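Local atomic coordinates of basic membrane lipoprotein (Brucella melitensis biovar Abortus, PDB entry 3S99), a protein that binds adenine and probably other purines such as guanine, and may serve an ABC-type uptake system for these bases. Residues 147-152 / 208-213; 152-157 / 181-186. All coordinates share one frame; numbering follows the deposited sequence.

Contact 1: 147-152 / 208-213; sequences SKKGIA and GVDIIT
D210 reaches across to the turn at 147-150 and holds it through both carboxylate oxygens. OD1 lies against the hydroxyl of S147, with OG to OD1 at a very short 2.4 Å, a value to be read with caution. OD2 accepts the backbone N-H of K149, N to OD2 3.2 Å, on its syn side and nearly straight (167°), though about 21° out of the carboxylate plane. Aspartate suits the place because its short side chain offers two acceptors at once; its chi1 of 62° sets CG between its own backbone N and carbonyl carbon, which turns the carboxylate to the turn. The backbone of D210 joins in, its N donating to the carbonyl O of I151 at 3.2 Å.

K149 runs extended past the carboxylate, and its ammonium ends on the carbonyl O of G208, NZ to O 2.9 Å. That carbonyl belongs to the residue that ends helix 194-206 in a Schellman motif, where the positive phi is easy for glycine. Beside these polar bonds, I151 CG2 meets V209 CG1 at 3.8 Å, the two branched chains crossing at about a right angle, and the small methyl of A152 packs against I211 CB at 4.0 Å.

The turn's own backbone positions the serine hydroxyl: S147 OG, anti to its own N, also accepts the N-H of I151 at 3.1 Å and a weak bond from G150 N. I211 continues the apolar layer onto M146 and F233, while V209 rests on L204.

Two helix-to-strand turns are thus joined side by side at the N-terminal ends of neighbouring parallel strands, 151-156 and 211-214, in an alpha/beta domain of the periplasmic-binding-protein type.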
loop_
_atom_site.group_PDB
_atom_site.type_symbol
_atom_site.label_atom_id
_atom_site.label_comp_id
_atom_site.label_asym_id
_atom_site.label_seq_id
_atom_site.Cartn_x
_atom_site.Cartn_y
_atom_site.Cartn_z
ATOM N N SER A 147 4.887 6.232 21.100
ATOM C CA SER A 147 4.788 7.679 21.143
ATOM C C SER A 147 4.482 8.115 22.578
ATOM O O SER A 147 3.446 7.775 23.116
ATOM C CB SER A 147 3.671 8.150 20.213
ATOM O OG SER A 147 3.414 9.524 20.381
ATOM N N LYS A 148 5.374 8.892 23.173
ATOM C CA LYS A 148 5.150 9.417 24.516
ATOM C C LYS A 148 4.073 10.524 24.510
ATOM O O LYS A 148 3.303 10.645 25.449
ATOM C CB LYS A 148 6.464 9.924 25.094
ATOM C CG LYS A 148 7.537 8.824 25.233
ATOM C CD LYS A 148 8.969 9.406 25.234
ATOM C CE LYS A 148 9.953 8.461 25.955
ATOM N NZ LYS A 148 11.257 9.129 26.256
ATOM N N LYS A 149 3.988 11.279 23.421
ATOM C CA LYS A 149 2.987 12.342 23.264
ATOM C C LYS A 149 1.638 11.813 22.834
ATOM O O LYS A 149 0.605 12.481 23.021
ATOM C CB LYS A 149 3.459 13.356 22.212
ATOM C CG LYS A 149 4.620 14.235 22.665
ATOM C CD LYS A 149 5.081 15.175 21.538
ATOM C CE LYS A 149 6.201 16.067 22.000
ATOM N NZ LYS A 149 6.751 16.980 20.928
ATOM N N GLY A 150 1.630 10.626 22.236
ATOM C CA GLY A 150 0.411 10.109 21.643
ATOM C C GLY A 150 0.006 10.835 20.360
ATOM O O GLY A 150 -1.179 10.993 20.081
ATOM N N ILE A 151 0.989 11.283 19.584
ATOM C CA ILE A 151 0.711 11.956 18.305
ATOM C C ILE A 151 1.623 11.471 17.190
ATOM O O ILE A 151 2.857 11.539 17.321
ATOM C CB ILE A 151 0.941 13.482 18.358
ATOM C CG1 ILE A 151 0.291 14.125 19.588
ATOM C CG2 ILE A 151 0.416 14.129 17.054
ATOM C CD1 ILE A 151 0.936 15.464 20.025
ATOM N N ALA A 152 1.007 11.052 16.078
ATOM C CA ALA A 152 1.709 10.671 14.874
ATOM C C ALA A 152 1.477 11.663 13.730
ATOM O O ALA A 152 0.408 12.231 13.587
ATOM C CB ALA A 152 1.298 9.281 14.437
ATOM N N GLY A 208 5.527 18.988 16.235
ATOM C CA GLY A 208 5.654 18.235 17.494
ATOM C C GLY A 208 5.282 16.755 17.486
ATOM O O GLY A 208 5.216 16.152 18.562
ATOM N N VAL A 209 5.007 16.163 16.316
ATOM C CA VAL A 209 4.672 14.725 16.280
ATOM C C VAL A 209 5.921 13.935 16.633
ATOM O O VAL A 209 7.017 14.391 16.372
ATOM C CB VAL A 209 4.120 14.223 14.916
ATOM C CG1 VAL A 209 2.941 15.105 14.435
ATOM C CG2 VAL A 209 5.228 14.102 13.861
ATOM N N ASP A 210 5.765 12.760 17.231
ATOM C CA ASP A 210 6.953 11.970 17.532
ATOM C C ASP A 210 7.002 10.608 16.826
ATOM O O ASP A 210 7.913 9.818 17.067
ATOM C CB ASP A 210 7.200 11.921 19.054
ATOM C CG ASP A 210 6.074 11.264 19.827
ATOM O OD1 ASP A 210 5.129 10.746 19.206
ATOM O OD2 ASP A 210 6.147 11.260 21.069
ATOM N N ILE A 211 6.058 10.378 15.903
ATOM C CA ILE A 211 6.071 9.236 14.983
ATOM C C ILE A 211 5.703 9.728 13.569
ATOM O O ILE A 211 4.842 10.587 13.426
ATOM C CB ILE A 211 5.047 8.116 15.424
ATOM C CG1 ILE A 211 5.375 7.570 16.829
ATOM C CG2 ILE A 211 5.044 6.938 14.429
ATOM C CD1 ILE A 211 6.444 6.464 16.847
ATOM N N ILE A 212 6.357 9.200 12.535
ATOM C CA ILE A 212 6.044 9.551 11.127
ATOM C C ILE A 212 5.617 8.314 10.359
ATOM O O ILE A 212 6.201 7.227 10.488
ATOM C CB ILE A 212 7.228 10.208 10.407
ATOM C CG1 ILE A 212 7.467 11.634 10.920
ATOM C CG2 ILE A 212 7.011 10.212 8.890
ATOM C CD1 ILE A 212 6.303 12.625 10.695
ATOM N N THR A 213 4.564 8.468 9.587
ATOM C CA THR A 213 4.128 7.416 8.718
ATOM C C THR A 213 3.526 8.033 7.474
ATOM O O THR A 213 3.112 9.212 7.487
ATOM C CB THR A 213 3.056 6.536 9.439
ATOM O OG1 THR A 213 2.854 5.329 8.690
ATOM C CG2 THR A 213 1.779 7.281 9.550
#

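Contact 2: 152-157 / 181-186; sequences AGYIGS and FRVKVI
Strands 151-156 and 182-187 are the two strands of a beta-alpha-beta unit, linked by helix 161-175, and they pair in parallel at one edge of a mixed sheet. Five backbone bonds alternate along them: A152 N donates to R182 O at 3.0 Å, K184 N to A152 O, Y154 N to K184 O at 2.8 Å, I186 N to Y154 O, and G156 N to I186 O at 2.8 Å. Their short axes make an angle of 31°, the twist of the pair.

One face carries A152, Y154, V183 and V185. The A152 methyl lies near the plane of the F181 ring, at its edge, with CB to CZ 3.7 Å; so small a residue admits the ring, which also packs on A174 and A143. Y154 has CG anti to its backbone N (chi1 -151°), which carries the end of the ring away from strand 182-186, though V183 CG1 still lies near its plane at the edge, a loose 4.4 Å from Y154 CD2; F170 makes an edge-to-face contact with the ring. Branched V185 lays CG2 beside Y154 CB at 4.2 Å.

On the other face I155 and I186 pack on L204 of helix 194-206, as does K184, whose amine leads away from strand 152-156. At the C-terminal end G156 lies about 10 Å from the nearest part of the bound adenine, which places the end of strand 151-156 of this right-handed crossover, part of a Rossmann-like domain, near the pocket.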
loop_
_atom_site.group_PDB
_atom_site.type_symbol
_atom_site.label_atom_id
_atom_site.label_comp_id
_atom_site.label_asym_id
_atom_site.label_seq_id
_atom_site.Cartn_x
_atom_site.Cartn_y
_atom_site.Cartn_z
ATOM N N ALA A 152 1.007 11.052 16.078
ATOM C CA ALA A 152 1.709 10.671 14.874
ATOM C C ALA A 152 1.477 11.663 13.730
ATOM O O ALA A 152 0.408 12.231 13.587
ATOM C CB ALA A 152 1.298 9.281 14.437
ATOM N N GLY A 153 2.496 11.880 12.926
ATOM C CA GLY A 153 2.347 12.600 11.656
ATOM C C GLY A 153 2.034 11.654 10.530
ATOM O O GLY A 153 2.698 10.643 10.352
ATOM N N TYR A 154 1.007 11.963 9.763
ATOM C CA TYR A 154 0.589 11.068 8.687
ATOM C C TYR A 154 0.650 11.815 7.364
ATOM O O TYR A 154 -0.007 12.835 7.183
ATOM C CB TYR A 154 -0.814 10.556 8.972
ATOM C CG TYR A 154 -1.136 9.193 8.406
ATOM C CD1 TYR A 154 -1.186 8.966 7.028
ATOM C CD2 TYR A 154 -1.485 8.136 9.257
ATOM C CE1 TYR A 154 -1.483 7.673 6.521
ATOM C CE2 TYR A 154 -1.786 6.862 8.759
ATOM C CZ TYR A 154 -1.790 6.647 7.386
ATOM O OH TYR A 154 -2.131 5.398 6.898
ATOM N N ILE A 155 1.454 11.307 6.446
ATOM C CA ILE A 155 1.668 11.966 5.144
ATOM C C ILE A 155 0.784 11.259 4.119
ATOM O O ILE A 155 1.076 10.137 3.702
ATOM C CB ILE A 155 3.121 11.938 4.735
ATOM C CG1 ILE A 155 3.948 12.656 5.790
ATOM C CG2 ILE A 155 3.326 12.585 3.318
ATOM C CD1 ILE A 155 5.448 12.515 5.619
ATOM N N GLY A 156 -0.320 11.912 3.754
ATOM C CA GLY A 156 -1.281 11.339 2.853
ATOM C C GLY A 156 -0.884 11.634 1.427
ATOM O O GLY A 156 -0.237 12.646 1.145
ATOM N N SER A 157 -1.258 10.730 0.529
ATOM C CA SER A 157 -1.047 10.900 -0.912
ATOM C C SER A 157 -2.263 11.600 -1.489
ATOM O O SER A 157 -2.329 12.832 -1.492
ATOM C CB SER A 157 -0.843 9.525 -1.573
ATOM O OG SER A 157 -1.668 8.506 -0.969
ATOM N N PHE A 181 -5.087 8.684 21.284
ATOM C CA PHE A 181 -4.103 8.849 20.230
ATOM C C PHE A 181 -4.630 9.803 19.137
ATOM O O PHE A 181 -5.820 9.742 18.745
ATOM C CB PHE A 181 -3.709 7.488 19.603
ATOM C CG PHE A 181 -2.391 7.519 18.880
ATOM C CD1 PHE A 181 -2.329 7.709 17.494
ATOM C CD2 PHE A 181 -1.216 7.393 19.585
ATOM C CE1 PHE A 181 -1.133 7.755 16.836
ATOM C CE2 PHE A 181 0.024 7.441 18.915
ATOM C CZ PHE A 181 0.064 7.623 17.540
ATOM N N ARG A 182 -3.738 10.661 18.639
ATOM C CA ARG A 182 -4.077 11.590 17.572
ATOM C C ARG A 182 -3.120 11.440 16.409
ATOM O O ARG A 182 -1.974 11.054 16.588
ATOM C CB ARG A 182 -4.015 13.051 18.044
ATOM C CG ARG A 182 -4.703 13.349 19.357
ATOM C CD ARG A 182 -6.203 13.251 19.272
ATOM N NE ARG A 182 -6.750 13.295 20.633
ATOM C CZ ARG A 182 -8.017 13.063 20.961
ATOM N NH1 ARG A 182 -8.934 12.802 20.025
ATOM N NH2 ARG A 182 -8.367 13.103 22.243
ATOM N N VAL A 183 -3.623 11.736 15.210
ATOM C CA VAL A 183 -2.778 11.956 14.021
ATOM C C VAL A 183 -2.962 13.364 13.465
ATOM O O VAL A 183 -4.046 13.943 13.557
ATOM C CB VAL A 183 -3.070 10.948 12.889
ATOM C CG1 VAL A 183 -2.618 9.546 13.315
ATOM C CG2 VAL A 183 -4.543 10.981 12.522
ATOM N N LYS A 184 -1.876 13.906 12.909
ATOM C CA LYS A 184 -1.912 15.138 12.123
ATOM C C LYS A 184 -1.644 14.754 10.672
ATOM O O LYS A 184 -0.607 14.169 10.358
ATOM C CB LYS A 184 -0.859 16.130 12.611
ATOM C CG LYS A 184 -1.079 16.659 14.047
ATOM C CD LYS A 184 -0.413 18.036 14.250
ATOM C CE LYS A 184 -0.728 18.657 15.602
ATOM N NZ LYS A 184 0.190 18.162 16.662
ATOM N N VAL A 185 -2.582 15.063 9.783
ATOM C CA VAL A 185 -2.471 14.652 8.396
ATOM C C VAL A 185 -2.091 15.806 7.507
ATOM O O VAL A 185 -2.705 16.872 7.583
ATOM C CB VAL A 185 -3.793 14.077 7.873
ATOM C CG1 VAL A 185 -3.643 13.616 6.427
ATOM C CG2 VAL A 185 -4.258 12.943 8.768
ATOM N N ILE A 186 -1.091 15.591 6.658
ATOM C CA ILE A 186 -0.787 16.536 5.579
ATOM C C ILE A 186 -0.928 15.800 4.257
ATOM O O ILE A 186 -0.387 14.704 4.125
ATOM C CB ILE A 186 0.638 17.116 5.689
ATOM C CG1 ILE A 186 0.732 18.036 6.908
ATOM C CG2 ILE A 186 0.992 17.920 4.401
ATOM C CD1 ILE A 186 2.074 18.807 7.032
#

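From the N terminus, the chain leaves helix 132-146, turns at 147-150 and enters strand 151-156, which serves both contacts. Helix 161-175 then brings it back to 182-187, closing the shorter loop of contact 2. It continues through helix 194-206 to 211-214, where contact 1 closes the longer loop, so the smaller one lies wholly within the larger. Strand 151-156 thereby sits between its two partners, with A152 common to both contacts. G153 N to I211 O (2.7 Å) and I155 N to T213 O (2.9 Å) are probable hydrogen bonds that carry the pairing with 211-214 onward beside contact 2, and T213 packs on Y154.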